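Local coordinates for protein poly(ADP-ribose) glycohydrolase (Thermomonospora curvata, PDB 3SIG) that hydrolyses the ribose-ribose bonds of poly(ADP-ribose) through a macrodomain-type catalytic domain, releasing ADP-ribose, at residues L186-V189 / E190-G193. Sequence-based numbering, arbitrary orientation.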
loop_
_atom_site.group_PDB
_atom_site.type_symbol
_atom_site.label_atom_id
_atom_site.label_comp_id
_atom_site.label_asym_id
_atom_site.label_seq_id
_atom_site.Cartn_x
_atom_site.Cartn_y
_atom_site.Cartn_z
ATOM N N LEU A 186 -22.569 13.305 -0.419
ATOM C CA LEU A 186 -22.408 14.760 -0.454
ATOM C C LEU A 186 -21.249 15.163 -1.383
ATOM O O LEU A 186 -20.940 16.344 -1.491
ATOM C CB LEU A 186 -22.217 15.314 0.959
ATOM C CG LEU A 186 -23.447 15.129 1.849
ATOM C CD1 LEU A 186 -23.190 15.665 3.239
ATOM C CD2 LEU A 186 -24.627 15.818 1.243
ATOM N N ARG A 187 -20.637 14.184 -2.064
ATOM C CA ARG A 187 -19.887 14.438 -3.294
ATOM C C ARG A 187 -20.496 13.529 -4.370
ATOM O O ARG A 187 -20.967 12.439 -4.063
ATOM C CB ARG A 187 -18.400 14.136 -3.152
ATOM C CG ARG A 187 -17.678 14.887 -2.051
ATOM C CD ARG A 187 -17.413 16.292 -2.463
ATOM N NE ARG A 187 -16.601 16.993 -1.470
ATOM C CZ ARG A 187 -16.300 18.285 -1.529
ATOM N NH1 ARG A 187 -16.728 19.031 -2.536
ATOM N NH2 ARG A 187 -15.565 18.826 -0.573
ATOM N N THR A 188 -20.487 13.957 -5.626
ATOM C CA THR A 188 -21.076 13.149 -6.689
ATOM C C THR A 188 -20.120 11.994 -7.060
ATOM O O THR A 188 -18.929 12.024 -6.763
ATOM C CB THR A 188 -21.302 13.977 -7.948
ATOM O OG1 THR A 188 -20.030 14.447 -8.407
ATOM C CG2 THR A 188 -22.244 15.183 -7.677
ATOM N N VAL A 189 -20.666 11.021 -7.771
ATOM C CA VAL A 189 -19.892 9.906 -8.306
ATOM C C VAL A 189 -18.728 10.445 -9.099
ATOM O O VAL A 189 -17.594 9.959 -8.974
ATOM C CB VAL A 189 -20.794 9.010 -9.190
ATOM C CG1 VAL A 189 -19.975 7.943 -9.932
ATOM C CG2 VAL A 189 -21.867 8.331 -8.326
ATOM N N GLU A 190 -18.986 11.458 -9.910
ATOM C CA GLU A 190 -17.973 12.007 -10.793
ATOM C C GLU A 190 -16.897 12.786 -10.029
ATOM O O GLU A 190 -15.721 12.702 -10.397
ATOM C CB GLU A 190 -18.632 12.884 -11.860
ATOM C CG GLU A 190 -19.525 12.073 -12.843
ATOM C CD GLU A 190 -20.845 11.555 -12.237
ATOM O OE1 GLU A 190 -21.402 12.212 -11.322
ATOM O OE2 GLU A 190 -21.289 10.477 -12.683
ATOM N N GLU A 191 -17.271 13.495 -8.976
ATOM C CA GLU A 191 -16.299 14.178 -8.138
ATOM C C GLU A 191 -15.362 13.157 -7.505
ATOM O O GLU A 191 -14.129 13.343 -7.501
ATOM C CB GLU A 191 -16.978 14.973 -7.021
ATOM C CG GLU A 191 -17.483 16.346 -7.411
ATOM C CD GLU A 191 -18.147 17.060 -6.234
ATOM O OE1 GLU A 191 -19.192 16.584 -5.751
ATOM O OE2 GLU A 191 -17.605 18.085 -5.768
ATOM N N ILE A 192 -15.909 12.069 -6.964
ATOM C CA ILE A 192 -15.082 11.039 -6.351
ATOM C C ILE A 192 -14.216 10.424 -7.438
ATOM O O ILE A 192 -13.037 10.170 -7.206
ATOM C CB ILE A 192 -15.949 9.965 -5.687
ATOM C CG1 ILE A 192 -16.713 10.568 -4.511
ATOM C CG2 ILE A 192 -15.123 8.777 -5.205
ATOM C CD1 ILE A 192 -15.817 11.003 -3.411
ATOM N N GLY A 193 -14.766 10.196 -8.633
ATOM C CA GLY A 193 -13.988 9.608 -9.701
ATOM C C GLY A 193 -12.803 10.479 -10.091
ATOM O O GLY A 193 -11.714 9.975 -10.358
HETATM O O HOH W 1 -21.050 17.802 -4.559
#
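T188 and E191 form a capping box at the start of helix 189-209, in which each side chain accepts a hydrogen bond from the backbone N-H of the other. T188, the N-cap residue, offers OG1 to E191 N at 3.0 Å; with OG1 set between its own backbone N and carbonyl carbon (chi1 62°), the hydroxyl faces the first turn. In return E191 reaches back, its chain extended beyond CG, and OE1 accepts from T188 N at 2.9 Å on the anti side of the carboxylate, 17° out of its plane. The CG of E191 lies against T188 OG1 at 3.3 Å. The other oxygen, OE2, forms a long, weak salt bridge with R187 NH1 (3.5 Å), met at the guanidinium edge with the two planes steeply inclined. Were E191 an alanine, T188 N would probably lose its carboxylate acceptor and R187 NH1 its weak ionic mate, freeing the residues before the helix to shift. Beside the cap, the bent chain of E190 (chi2 72°) folds back on V189, its OE2 3.8 Å from V189 CB in van der Waals contact. I192 packs the helix start against R180 and I183 of helix 180-183 and the loop carrying L142. The first helical turns close with I192 N bonded to T188 O, and G193 N to V189 O at 2.9 Å, a carbonyl that also accepts from Q231 NE2.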